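Local coordinates for glutathione S-transferase (Vibrio parahaemolyticus, PDB 7MIQ), which probably conjugates glutathione to electrophilic substrates as a Gtt2-class glutathione S-transferase, a dimer whose chains join a thioredoxin-like domain to an all-helical domain, at residues Ser11-Val15 with Lys51-Leu55; Phe18-Ile22 with Leu81-Gly85; Trp97-Glu102 with Val162-Gly167; Ala109-Phe113 with Phe173-Leu178; Leu145-Ser150 with Tyr186-Trp192. All blocks are in the same frame, centred on the assembly; numbering follows the deposited sequence.

Contact 1: residues Ser11-Val15 with Lys51-Leu55; sequences SCKRV and KVPLL
The flat V52-P53 peptide, which is cis, turns one face to helix 10-22, and both S11 and C12 approach it from that side. C12 SG lies over the face, 3.8 Å from P53 N. S11 OG comes in farther along, near the carbonyl end, and gives its hydrogen to V52 O at 3.3 Å from a position raised 37° above the carbonyl plane. Round the pyrrolidine ring, CD meets S11 OG at 3.6 Å, while CB touches C12 SG. V15 crosses the ring at a slant and brings its CG2 branch to P53 CG, 3.8 Å away. A cis proline just before the third strand, facing the first helix of the βαβ unit, is the hallmark of the thioredoxin fold; in cytosolic glutathione transferases the residue before it commonly binds the backbone of glutathione, and V52 occupies that position. Proline suits the turn because its ring makes the cis form accessible and gives the helix an apolar surface to rest on. S11 and C12 are small enough to sit at close range, one offering a hydroxyl to a carbonyl and the other a soft sulfur to V52 CG2, also 3.8 Å away. The SG stands anti to the C12 carbonyl carbon (chi1 -64°), which swings it outward to the V52-P53 bend. Beneath, I69 of helix 66-76 and L3 of strand 2-5 touch both V15 and P53.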
# COMPACT_ATOMS: atom_id res chain seq x y z
N SER A 11 -14.59 -0.28 1.33
CA SER A 11 -13.62 0.81 1.33
C SER A 11 -14.10 1.97 2.19
O SER A 11 -13.30 2.60 2.90
CB SER A 11 -13.35 1.27 -0.10
OG SER A 11 -14.55 1.71 -0.73
N CYS A 12 -15.40 2.27 2.15
CA CYS A 12 -15.93 3.34 2.98
C CYS A 12 -16.05 2.92 4.44
O CYS A 12 -15.84 3.74 5.34
CB CYS A 12 -17.29 3.80 2.43
SG CYS A 12 -17.19 4.51 0.77
N LYS A 13 -16.39 1.65 4.70
CA LYS A 13 -16.44 1.17 6.07
C LYS A 13 -15.08 1.21 6.74
O LYS A 13 -14.99 1.33 7.97
CB LYS A 13 -17.01 -0.25 6.12
CG LYS A 13 -18.51 -0.35 5.89
CD LYS A 13 -19.29 0.44 6.93
CE LYS A 13 -20.79 0.24 6.76
NZ LYS A 13 -21.57 0.96 7.80
N ARG A 14 -13.99 1.09 5.97
CA ARG A 14 -12.66 1.23 6.55
C ARG A 14 -12.51 2.59 7.22
O ARG A 14 -11.94 2.70 8.31
CB ARG A 14 -11.59 1.03 5.49
CG ARG A 14 -11.47 -0.41 4.98
CD ARG A 14 -10.45 -0.50 3.86
NE ARG A 14 -9.07 -0.49 4.35
CZ ARG A 14 -8.00 -0.55 3.57
NH1 ARG A 14 -8.11 -0.60 2.25
NH2 ARG A 14 -6.80 -0.57 4.13
N VAL A 15 -13.02 3.64 6.58
CA VAL A 15 -12.94 4.98 7.14
C VAL A 15 -13.93 5.15 8.29
O VAL A 15 -13.62 5.78 9.31
CB VAL A 15 -13.17 6.03 6.04
CG1 VAL A 15 -13.20 7.44 6.63
CG2 VAL A 15 -12.09 5.91 4.97
N LYS A 51 -12.56 6.89 -7.11
CA LYS A 51 -13.39 6.02 -6.29
C LYS A 51 -13.77 6.73 -4.99
O LYS A 51 -13.17 7.73 -4.60
CB LYS A 51 -12.69 4.70 -5.98
CG LYS A 51 -12.52 3.78 -7.18
CD LYS A 51 -11.79 2.50 -6.81
CE LYS A 51 -11.60 1.60 -8.03
NZ LYS A 51 -10.83 2.28 -9.11
N VAL A 52 -14.79 6.18 -4.33
CA VAL A 52 -15.15 6.54 -2.96
C VAL A 52 -14.40 5.58 -2.05
O VAL A 52 -14.08 4.46 -2.46
CB VAL A 52 -16.67 6.48 -2.73
CG1 VAL A 52 -17.39 7.49 -3.60
CG2 VAL A 52 -17.19 5.07 -2.99
N PRO A 53 -14.10 5.96 -0.79
CA PRO A 53 -14.46 7.22 -0.13
C PRO A 53 -13.63 8.42 -0.58
O PRO A 53 -12.52 8.26 -1.09
CB PRO A 53 -14.20 6.92 1.35
CG PRO A 53 -13.10 5.92 1.32
CD PRO A 53 -13.38 5.05 0.11
N LEU A 54 -14.19 9.61 -0.39
CA LEU A 54 -13.52 10.86 -0.75
C LEU A 54 -13.75 11.86 0.37
O LEU A 54 -14.89 12.14 0.72
CB LEU A 54 -14.05 11.40 -2.08
CG LEU A 54 -13.38 12.66 -2.63
CD1 LEU A 54 -11.90 12.41 -2.90
CD2 LEU A 54 -14.09 13.14 -3.90
N LEU A 55 -12.66 12.38 0.92
CA LEU A 55 -12.72 13.38 1.98
C LEU A 55 -12.51 14.77 1.39
O LEU A 55 -11.57 14.98 0.62
CB LEU A 55 -11.67 13.11 3.06
CG LEU A 55 -11.68 14.10 4.22
CD1 LEU A 55 -12.94 13.90 5.07
CD2 LEU A 55 -10.43 13.96 5.06

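Contact 2: residues Phe18-Ile22 with Leu81-Gly85; sequences FLKEI and LALFG
L83 reaches toward helix 10-22, and its contacts begin at CB, which lies 3.8 Å from F18 CE2. CG, set anti to the carbonyl carbon of L83 (chi1 -70°), directs CD1 into a niche formed by three residues of the helix. There CD1 rests over one face of the F18 ring, 3.8 Å from the ring centroid and 23° off the normal, a CH-pi contact displaced toward the ring's rim at CE2. The same methyl meets I22 CG2 at 3.8 Å and E21 CB at 3.9 Å, so one branch of the leucine fills the space between successive turns of the helix. This helix belongs to the thioredoxin-like domain, and 81-85 is part of the linker that leads from helix 66-76 into helix 88-114 of the all-helical domain. The linker bends in a type I turn from A82 to G85, closed by G85 N to A82 O at 2.9 Å, with G85 at backbone angles that glycine readily takes. F84 follows L83 and sends its ring back to the helix: CE2 comes within 3.7 Å of F18 CZ, with the planes inclined at 49°. Its ring also takes R71 in a cation-pi contact. E21 keeps its aliphatic CB on the leucine while its carboxylate turns to R199, and L83 is hydrogen-bonded through its backbone to V162.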
# COMPACT_ATOMS: atom_id res chain seq x y z
N PHE A 18 -12.63 3.59 11.52
CA PHE A 18 -11.53 4.41 12.02
C PHE A 18 -12.04 5.68 12.69
O PHE A 18 -11.59 6.05 13.78
CB PHE A 18 -10.58 4.75 10.87
CG PHE A 18 -9.27 5.34 11.30
CD1 PHE A 18 -9.16 6.68 11.61
CD2 PHE A 18 -8.13 4.55 11.35
CE1 PHE A 18 -7.94 7.23 11.99
CE2 PHE A 18 -6.91 5.08 11.73
CZ PHE A 18 -6.81 6.42 12.05
N LEU A 19 -12.99 6.35 12.05
CA LEU A 19 -13.55 7.58 12.61
C LEU A 19 -14.23 7.31 13.95
O LEU A 19 -14.08 8.09 14.90
CB LEU A 19 -14.52 8.21 11.62
CG LEU A 19 -14.84 9.69 11.77
CD1 LEU A 19 -13.56 10.51 11.82
CD2 LEU A 19 -15.71 10.14 10.61
N LYS A 20 -14.95 6.19 14.06
CA LYS A 20 -15.57 5.84 15.33
C LYS A 20 -14.53 5.55 16.40
O LYS A 20 -14.70 5.94 17.56
CB LYS A 20 -16.51 4.65 15.16
CG LYS A 20 -17.90 5.00 14.65
CD LYS A 20 -18.76 3.76 14.51
CE LYS A 20 -20.16 4.10 14.03
NZ LYS A 20 -20.97 2.88 13.77
N GLU A 21 -13.44 4.85 16.04
CA GLU A 21 -12.41 4.53 17.01
C GLU A 21 -11.82 5.79 17.64
O GLU A 21 -11.65 5.87 18.86
CB GLU A 21 -11.30 3.69 16.36
CG GLU A 21 -11.63 2.21 16.16
CD GLU A 21 -11.68 1.42 17.47
OE1 GLU A 21 -11.16 1.92 18.50
OE2 GLU A 21 -12.22 0.30 17.47
N ILE A 22 -11.51 6.79 16.81
CA ILE A 22 -10.85 7.99 17.32
C ILE A 22 -11.83 9.03 17.85
O ILE A 22 -11.40 10.07 18.35
CB ILE A 22 -9.95 8.63 16.24
CG1 ILE A 22 -10.78 9.15 15.07
CG2 ILE A 22 -8.91 7.62 15.76
CD1 ILE A 22 -9.95 9.81 13.98
N LEU A 81 -5.27 6.67 20.76
CA LEU A 81 -5.31 5.26 20.29
C LEU A 81 -4.00 4.88 19.58
O LEU A 81 -3.82 3.68 19.35
CB LEU A 81 -6.49 5.12 19.33
CG LEU A 81 -7.88 4.82 19.90
CD1 LEU A 81 -7.98 3.43 20.50
CD2 LEU A 81 -8.36 5.88 20.87
N ALA A 82 -3.21 5.85 19.11
CA ALA A 82 -2.03 5.58 18.28
C ALA A 82 -2.29 4.51 17.21
O ALA A 82 -1.58 3.52 17.10
CB ALA A 82 -0.84 5.19 19.16
N LEU A 83 -3.36 4.70 16.43
CA LEU A 83 -3.76 3.66 15.48
C LEU A 83 -2.71 3.42 14.39
O LEU A 83 -2.70 2.33 13.79
CB LEU A 83 -5.11 4.00 14.84
CG LEU A 83 -6.32 3.92 15.78
CD1 LEU A 83 -7.63 4.14 15.03
CD2 LEU A 83 -6.35 2.59 16.53
N PHE A 84 -1.84 4.38 14.12
CA PHE A 84 -0.75 4.17 13.19
C PHE A 84 0.56 3.80 13.88
O PHE A 84 1.58 3.64 13.21
CB PHE A 84 -0.54 5.41 12.30
CG PHE A 84 -1.55 5.53 11.19
CD1 PHE A 84 -1.42 4.78 10.03
CD2 PHE A 84 -2.63 6.39 11.30
CE1 PHE A 84 -2.34 4.88 9.00
CE2 PHE A 84 -3.56 6.50 10.27
CZ PHE A 84 -3.42 5.74 9.13
N GLY A 85 0.55 3.64 15.20
CA GLY A 85 1.74 3.25 15.93
C GLY A 85 2.17 4.30 16.93
O GLY A 85 2.16 5.49 16.62

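Contact 3: residues Trp97-Glu102 with Val162-Gly167; sequences WHRVVE and VVDITG
Two nearly parallel helices meet here in the buried heart of the all-helical C-terminal domain of the transferase fold, with H98 on one side and V163 and T166 on the other as the chief points of touch. Their short segments run at 7° to each other with axes 9.4 Å apart. Just ahead of the second segment, S161 OG accepts from V163 N, and D164 OD2 accepts from S161 N. V163, beta-branched and apolar, spreads its two methyls along the first helix: CG2 packs on H98 CB at 3.7 Å, and CG1 lies near W97 and 4.1 Å from V101 CG2. One turn on, V101 directs CG1 at G167 CA, 4.0 Å away, where G167, without a side chain, leaves its CA open to the methyl, and at T166 CG2. V162 CG1 adds a contact to H98 CE1 at 3.8 Å. E102, modelled in two conformers, touches T166 with its CG, but its charge belongs to R14 and to R99 of the second subunit, so this helix pair stands next to the dimer interface. T166 suits its place by being amphiphilic: its CG2 methyl packs against the first helix, while OG1 stands anti to the carbonyl carbon (chi1 -62°), turned to the histidine and also met by R14 NH2. The imidazole has V163 CA over one face and presents its edge to the threonine. H98 NE2 and T166 OG1 lie 2.7 Å apart in a hydrogen bond close to the ring plane.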
# COMPACT_ATOMS: atom_id res chain seq x y z
N TRP A 97 3.06 -4.55 8.42
CA TRP A 97 1.94 -5.50 8.46
C TRP A 97 0.73 -4.98 7.70
O TRP A 97 -0.05 -5.78 7.17
CB TRP A 97 1.57 -5.82 9.91
CG TRP A 97 2.46 -6.88 10.48
CD1 TRP A 97 3.51 -6.71 11.34
CD2 TRP A 97 2.39 -8.29 10.21
NE1 TRP A 97 4.09 -7.92 11.62
CE2 TRP A 97 3.42 -8.91 10.95
CE3 TRP A 97 1.55 -9.08 9.42
CZ2 TRP A 97 3.64 -10.29 10.91
CZ3 TRP A 97 1.77 -10.45 9.39
CH2 TRP A 97 2.80 -11.04 10.13
N HIS A 98 0.54 -3.66 7.63
CA HIS A 98 -0.56 -3.13 6.82
C HIS A 98 -0.38 -3.53 5.37
O HIS A 98 -1.33 -4.00 4.73
CB HIS A 98 -0.66 -1.61 6.95
CG HIS A 98 -2.06 -1.09 6.86
ND1 HIS A 98 -2.38 0.25 6.97
CD2 HIS A 98 -3.24 -1.74 6.67
CE1 HIS A 98 -3.69 0.40 6.86
NE2 HIS A 98 -4.23 -0.79 6.68
N ARG A 99 0.83 -3.39 4.84
CA ARG A 99 1.08 -3.72 3.44
C ARG A 99 0.99 -5.22 3.19
O ARG A 99 0.49 -5.65 2.14
CB ARG A 99 2.44 -3.16 3.02
CG ARG A 99 2.43 -1.65 2.94
CD ARG A 99 3.79 -1.03 2.69
NE ARG A 99 3.61 0.37 2.33
CZ ARG A 99 3.43 0.80 1.08
NH1 ARG A 99 3.50 -0.02 0.05
NH2 ARG A 99 3.15 2.09 0.88
N VAL A 100 1.46 -6.03 4.14
CA VAL A 100 1.35 -7.48 4.00
C VAL A 100 -0.12 -7.90 3.96
O VAL A 100 -0.54 -8.64 3.07
CB VAL A 100 2.11 -8.19 5.14
CG1 VAL A 100 1.76 -9.66 5.17
CG2 VAL A 100 3.61 -8.00 4.97
N VAL A 101 -0.92 -7.40 4.90
CA VAL A 101 -2.34 -7.75 4.93
C VAL A 101 -3.05 -7.24 3.68
O VAL A 101 -3.91 -7.92 3.11
CB VAL A 101 -3.00 -7.23 6.22
CG1 VAL A 101 -4.52 -7.35 6.14
CG2 VAL A 101 -2.48 -7.98 7.44
N GLU A 102 -2.71 -6.03 3.23
CA GLU A 102 -3.39 -5.43 2.05
C GLU A 102 -3.03 -6.20 0.78
O GLU A 102 -3.95 -6.69 0.14
CB GLU A 102 -3.09 -3.94 1.92
CG GLU A 102 -3.89 -3.08 2.86
CD GLU A 102 -3.50 -1.62 2.78
OE1 GLU A 102 -2.30 -1.32 2.87
OE2 GLU A 102 -4.40 -0.79 2.62
N VAL A 162 -4.60 0.38 13.09
CA VAL A 162 -5.34 0.44 11.83
C VAL A 162 -5.23 -0.88 11.06
O VAL A 162 -6.13 -1.22 10.28
CB VAL A 162 -4.83 1.63 10.98
CG1 VAL A 162 -3.39 1.41 10.56
CG2 VAL A 162 -5.74 1.86 9.77
N VAL A 163 -4.15 -1.63 11.27
CA VAL A 163 -4.01 -2.91 10.57
C VAL A 163 -5.11 -3.87 10.98
O VAL A 163 -5.56 -4.70 10.17
CB VAL A 163 -2.61 -3.51 10.83
CG1 VAL A 163 -2.43 -4.80 10.02
CG2 VAL A 163 -1.52 -2.50 10.47
N ASP A 164 -5.58 -3.78 12.22
CA ASP A 164 -6.64 -4.67 12.67
C ASP A 164 -7.99 -4.30 12.06
O ASP A 164 -8.84 -5.18 11.87
CB ASP A 164 -6.71 -4.66 14.19
CG ASP A 164 -5.41 -5.12 14.83
OD1 ASP A 164 -5.14 -6.35 14.81
OD2 ASP A 164 -4.63 -4.27 15.30
N ILE A 165 -8.20 -3.02 11.74
CA ILE A 165 -9.39 -2.65 10.97
C ILE A 165 -9.33 -3.29 9.59
O ILE A 165 -10.30 -3.90 9.12
CB ILE A 165 -9.51 -1.12 10.87
CG1 ILE A 165 -9.56 -0.48 12.26
CG2 ILE A 165 -10.74 -0.73 10.05
CD1 ILE A 165 -9.58 1.03 12.23
N THR A 166 -8.18 -3.17 8.93
CA THR A 166 -8.01 -3.74 7.60
C THR A 166 -8.09 -5.26 7.63
O THR A 166 -8.68 -5.88 6.73
CB THR A 166 -6.68 -3.26 7.01
OG1 THR A 166 -6.71 -1.84 6.88
CG2 THR A 166 -6.42 -3.89 5.66
N GLY A 167 -7.50 -5.89 8.65
CA GLY A 167 -7.60 -7.33 8.76
C GLY A 167 -9.03 -7.81 8.95
O GLY A 167 -9.44 -8.83 8.39

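Contact 4: residues Ala109-Phe113 with Phe173-Leu178; sequences AFQAF and FAVNGL
One phenyl ring, F173, turns its edge toward the faces of two others, F110 and F113, which are three residues apart on the neighbouring helix. Toward F110 the approach is edge-to-face and very close: F173 CZ lies 3.3 Å from F110 CE1, above the plane and toward the rim, with the rings 56° apart. Toward F113 it is offset edge-to-face, the planes at 75° and F173 CE1 3.7 Å from F113 CD2. The F173 ring sits off a staggered position (chi1 -104°), consistent with its being adjusted to both partners. At its root, F173 CB lies 3.7 Å from the methyl CB of A109, whose small size lets the backbones approach. The second segment contains a wider pi-type turn, in which F173 O accepts from G177 N at 2.8 Å and from L178 N at 2.9 Å. G177 has no side chain, and the F113 ring lies close beside its backbone; the G177 carbonyl O lies at the edge of that ring, 3.6 Å from F113 CE1. L178 then turns back, its CD2 lying 3.7 Å from F113 N and its other methyl near A112 CB. These are the far ends of helices 88-114 and 162-177, which run roughly parallel in the all-helical domain. Helix 127-151 flanks them, with S134 and K135 on A112, and K135 also binds L178 O; V182 of helix 182-185 lies against A174.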
# COMPACT_ATOMS: atom_id res chain seq x y z
N ALA A 109 -8.43 -10.85 -1.90
CA ALA A 109 -9.83 -11.17 -1.61
C ALA A 109 -10.76 -10.36 -2.50
O ALA A 109 -11.77 -10.88 -2.98
CB ALA A 109 -10.13 -10.92 -0.13
N PHE A 110 -10.45 -9.07 -2.70
CA PHE A 110 -11.21 -8.25 -3.64
C PHE A 110 -11.24 -8.90 -5.02
O PHE A 110 -12.31 -9.05 -5.62
CB PHE A 110 -10.59 -6.86 -3.74
CG PHE A 110 -11.22 -5.83 -2.83
CD1 PHE A 110 -12.46 -5.29 -3.13
CD2 PHE A 110 -10.55 -5.38 -1.70
CE1 PHE A 110 -13.03 -4.33 -2.32
CE2 PHE A 110 -11.13 -4.42 -0.88
CZ PHE A 110 -12.37 -3.90 -1.19
N GLN A 111 -10.07 -9.28 -5.54
CA GLN A 111 -9.99 -9.82 -6.89
C GLN A 111 -10.76 -11.13 -7.02
O GLN A 111 -11.43 -11.37 -8.03
CB GLN A 111 -8.53 -10.02 -7.29
CG GLN A 111 -7.76 -8.72 -7.49
CD GLN A 111 -8.33 -7.88 -8.61
OE1 GLN A 111 -8.82 -8.40 -9.61
NE2 GLN A 111 -8.28 -6.56 -8.44
N ALA A 112 -10.67 -12.00 -6.01
CA ALA A 112 -11.42 -13.25 -6.05
C ALA A 112 -12.92 -12.99 -5.97
O ALA A 112 -13.71 -13.68 -6.61
CB ALA A 112 -10.97 -14.18 -4.92
N PHE A 113 -13.32 -11.98 -5.19
CA PHE A 113 -14.74 -11.69 -5.02
C PHE A 113 -15.34 -11.12 -6.30
O PHE A 113 -16.40 -11.57 -6.75
CB PHE A 113 -14.92 -10.71 -3.85
CG PHE A 113 -16.36 -10.50 -3.46
CD1 PHE A 113 -17.12 -11.54 -2.96
CD2 PHE A 113 -16.94 -9.24 -3.56
CE1 PHE A 113 -18.44 -11.34 -2.59
CE2 PHE A 113 -18.25 -9.03 -3.19
CZ PHE A 113 -19.01 -10.09 -2.70
N PHE A 173 -14.29 -10.40 4.13
CA PHE A 173 -14.31 -10.83 2.73
C PHE A 173 -14.22 -12.34 2.63
O PHE A 173 -15.03 -12.98 1.94
CB PHE A 173 -13.14 -10.19 1.98
CG PHE A 173 -13.53 -9.04 1.09
CD1 PHE A 173 -14.26 -9.26 -0.07
CD2 PHE A 173 -13.13 -7.75 1.39
CE1 PHE A 173 -14.61 -8.21 -0.89
CE2 PHE A 173 -13.47 -6.69 0.56
CZ PHE A 173 -14.22 -6.92 -0.58
N ALA A 174 -13.24 -12.94 3.31
CA ALA A 174 -12.97 -14.37 3.16
C ALA A 174 -14.16 -15.21 3.62
O ALA A 174 -14.55 -16.16 2.93
CB ALA A 174 -11.72 -14.75 3.95
N VAL A 175 -14.75 -14.87 4.76
CA VAL A 175 -15.81 -15.68 5.33
C VAL A 175 -17.15 -15.38 4.66
O VAL A 175 -17.85 -16.29 4.20
CB VAL A 175 -15.89 -15.47 6.86
CG1 VAL A 175 -17.10 -16.19 7.43
CG2 VAL A 175 -14.61 -15.95 7.53
N ASN A 176 -17.54 -14.11 4.61
CA ASN A 176 -18.88 -13.74 4.16
C ASN A 176 -18.97 -13.48 2.66
O ASN A 176 -20.07 -13.45 2.12
CB ASN A 176 -19.36 -12.49 4.92
CG ASN A 176 -19.67 -12.79 6.37
OD1 ASN A 176 -19.51 -13.92 6.83
ND2 ASN A 176 -20.12 -11.77 7.10
N GLY A 177 -17.84 -13.29 1.99
CA GLY A 177 -17.87 -13.09 0.55
C GLY A 177 -17.40 -14.30 -0.23
O GLY A 177 -17.97 -14.64 -1.27
N LEU A 178 -16.36 -14.98 0.26
CA LEU A 178 -15.73 -16.07 -0.46
C LEU A 178 -16.03 -17.45 0.13
O LEU A 178 -15.50 -18.44 -0.36
CB LEU A 178 -14.21 -15.86 -0.51
CG LEU A 178 -13.77 -14.56 -1.19
CD1 LEU A 178 -12.27 -14.39 -1.10
CD2 LEU A 178 -14.24 -14.52 -2.64

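Contact 5: residues Leu145-Ser150 with Tyr186-Trp192; sequences LDTRLS and YPNIARW. Unlike the reference sequence in segment 145-150: T147 (reference Gln).
L149 is the knob of this contact, seated in a hole formed by N188, I189, R191 and W192, where helix 127-151 crosses helix 187-196 at 63° with axes 7.8 Å apart. The packing is tight on this apolar side: L149 CD1 reaches W192 CB at 3.6 Å, while CD2 makes an off-centre CH-pi contact with the five-membered ring of the indole. A branched leucine fills the hole with both methyls, and L145 and I189, touching at CD2 and CD1, extend the apolar seam in the helical domain of this transferase. W192 NE1 is held elsewhere, by D164. D146 is a firmly held polar point at the start of helix 187-196: its CG stands anti to N (chi1 -174°), and OD1 accepts from I189 N at 3.2 Å and, weakly, from N188 N. The solvent side is looser. S150 and P187 are exposed to solvent, and a water accepts from R191 NE at 2.8 Å and bonds weakly to L149 O. R191 NH2 donates to L149 O at 2.9 Å, in the carbonyl plane and on a lone pair, while NH1 binds E153 O. The D146 carboxylate probably offsets the positive helix end, as the R191 guanidinium complements the carbonyl-rich end of the other helix.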
# COMPACT_ATOMS: atom_id res chain seq x y z
N LEU A 145 -1.18 -15.46 8.75
CA LEU A 145 -1.89 -14.58 9.67
C LEU A 145 -2.21 -15.30 10.98
O LEU A 145 -2.10 -14.72 12.06
CB LEU A 145 -3.17 -14.06 9.02
CG LEU A 145 -3.98 -13.06 9.84
CD1 LEU A 145 -3.12 -11.85 10.21
CD2 LEU A 145 -5.22 -12.62 9.06
N ASP A 146 -2.62 -16.57 10.89
CA ASP A 146 -2.94 -17.32 12.11
C ASP A 146 -1.70 -17.49 12.98
O ASP A 146 -1.78 -17.37 14.21
CB ASP A 146 -3.54 -18.67 11.75
CG ASP A 146 -4.02 -19.43 12.96
OD1 ASP A 146 -5.14 -19.14 13.45
OD2 ASP A 146 -3.29 -20.31 13.45
N THR A 147 -0.55 -17.79 12.37
CA THR A 147 0.67 -17.95 13.16
C THR A 147 1.06 -16.63 13.83
O THR A 147 1.47 -16.62 14.99
CB THR A 147 1.80 -18.47 12.28
OG1 THR A 147 1.47 -19.78 11.81
CG2 THR A 147 3.10 -18.55 13.07
N ARG A 148 0.90 -15.52 13.11
CA ARG A 148 1.15 -14.21 13.71
C ARG A 148 0.26 -13.98 14.92
O ARG A 148 0.73 -13.55 15.98
CB ARG A 148 0.95 -13.11 12.66
CG ARG A 148 1.03 -11.70 13.22
CD ARG A 148 2.36 -11.44 13.91
NE ARG A 148 2.50 -10.04 14.30
CZ ARG A 148 3.51 -9.56 15.01
NH1 ARG A 148 4.49 -10.34 15.44
NH2 ARG A 148 3.54 -8.26 15.30
N LEU A 149 -1.03 -14.29 14.80
CA LEU A 149 -1.95 -14.05 15.90
C LEU A 149 -1.83 -15.08 17.02
O LEU A 149 -2.48 -14.92 18.06
CB LEU A 149 -3.39 -13.99 15.38
CG LEU A 149 -3.63 -12.74 14.51
CD1 LEU A 149 -4.97 -12.81 13.79
CD2 LEU A 149 -3.54 -11.48 15.36
N SER A 150 -1.00 -16.11 16.85
CA SER A 150 -0.66 -16.96 17.99
C SER A 150 0.46 -16.38 18.83
O SER A 150 0.66 -16.81 19.97
CB SER A 150 -0.27 -18.36 17.51
OG SER A 150 1.01 -18.36 16.90
N TYR A 186 -8.56 -21.80 11.66
CA TYR A 186 -7.53 -20.90 12.17
C TYR A 186 -8.00 -20.30 13.49
O TYR A 186 -8.59 -19.20 13.52
CB TYR A 186 -7.18 -19.84 11.13
CG TYR A 186 -6.66 -20.48 9.85
CD1 TYR A 186 -5.40 -21.07 9.82
CD2 TYR A 186 -7.43 -20.50 8.70
CE1 TYR A 186 -4.92 -21.67 8.67
CE2 TYR A 186 -6.96 -21.10 7.54
CZ TYR A 186 -5.70 -21.67 7.53
OH TYR A 186 -5.22 -22.26 6.38
N PRO A 187 -7.75 -20.99 14.61
CA PRO A 187 -8.31 -20.53 15.89
C PRO A 187 -7.75 -19.21 16.37
O PRO A 187 -8.44 -18.49 17.10
CB PRO A 187 -7.93 -21.67 16.86
CG PRO A 187 -7.57 -22.83 16.00
CD PRO A 187 -7.02 -22.26 14.73
N ASN A 188 -6.52 -18.87 15.98
CA ASN A 188 -5.94 -17.60 16.42
C ASN A 188 -6.55 -16.43 15.66
O ASN A 188 -6.78 -15.37 16.25
CB ASN A 188 -4.42 -17.65 16.25
CG ASN A 188 -3.79 -18.76 17.09
OD1 ASN A 188 -3.26 -19.73 16.56
ND2 ASN A 188 -3.86 -18.61 18.40
N ILE A 189 -6.82 -16.60 14.37
CA ILE A 189 -7.62 -15.61 13.66
C ILE A 189 -9.00 -15.50 14.31
O ILE A 189 -9.52 -14.39 14.51
CB ILE A 189 -7.74 -15.96 12.17
CG1 ILE A 189 -6.35 -16.06 11.52
CG2 ILE A 189 -8.62 -14.94 11.44
CD1 ILE A 189 -6.39 -16.44 10.05
N ALA A 190 -9.59 -16.63 14.67
CA ALA A 190 -10.91 -16.62 15.28
C ALA A 190 -10.89 -15.88 16.62
O ALA A 190 -11.73 -15.02 16.88
CB ALA A 190 -11.43 -18.04 15.45
N ARG A 191 -9.91 -16.20 17.47
CA ARG A 191 -9.73 -15.49 18.74
C ARG A 191 -9.63 -13.99 18.52
O ARG A 191 -10.33 -13.20 19.17
CB ARG A 191 -8.47 -16.01 19.45
CG ARG A 191 -8.19 -15.43 20.85
CD ARG A 191 -7.47 -14.07 20.84
NE ARG A 191 -6.23 -14.07 20.06
CZ ARG A 191 -5.58 -12.98 19.69
NH1 ARG A 191 -6.04 -11.77 20.00
NH2 ARG A 191 -4.46 -13.09 18.99
N TRP A 192 -8.73 -13.58 17.64
CA TRP A 192 -8.54 -12.16 17.36
C TRP A 192 -9.80 -11.54 16.78
O TRP A 192 -10.21 -10.44 17.19
CB TRP A 192 -7.35 -11.99 16.41
CG TRP A 192 -7.30 -10.69 15.64
CD1 TRP A 192 -6.74 -9.51 16.04
CD2 TRP A 192 -7.83 -10.46 14.33
NE1 TRP A 192 -6.89 -8.56 15.06
CE2 TRP A 192 -7.55 -9.11 14.00
CE3 TRP A 192 -8.50 -11.26 13.40
CZ2 TRP A 192 -7.94 -8.55 12.78
CZ3 TRP A 192 -8.88 -10.70 12.19
CH2 TRP A 192 -8.60 -9.36 11.89
O HOH W 1 -4.81 -16.47 19.86

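From the N terminus, contact 1 closes the first loop, from helix 10-22 to the proline bend before strand 54-56. Contact 2 opens on the same helix before contact 1 has closed, so the two cross; it runs out to the linker and joins the thioredoxin-like domain to it. Both close before contact 3 opens. Contacts 3, 4 and 5 all cross one another within the helical domain: 3 and 4 bind helices 88-114 and 162-177 at successive levels, and 5 ties helix 127-151 to helix 187-196. Spatial bridges complete the whole: R14 with E102 joins contacts 1 and 3, L83 with V162 contacts 2 and 3, and D164 with W192 contacts 3 and 5.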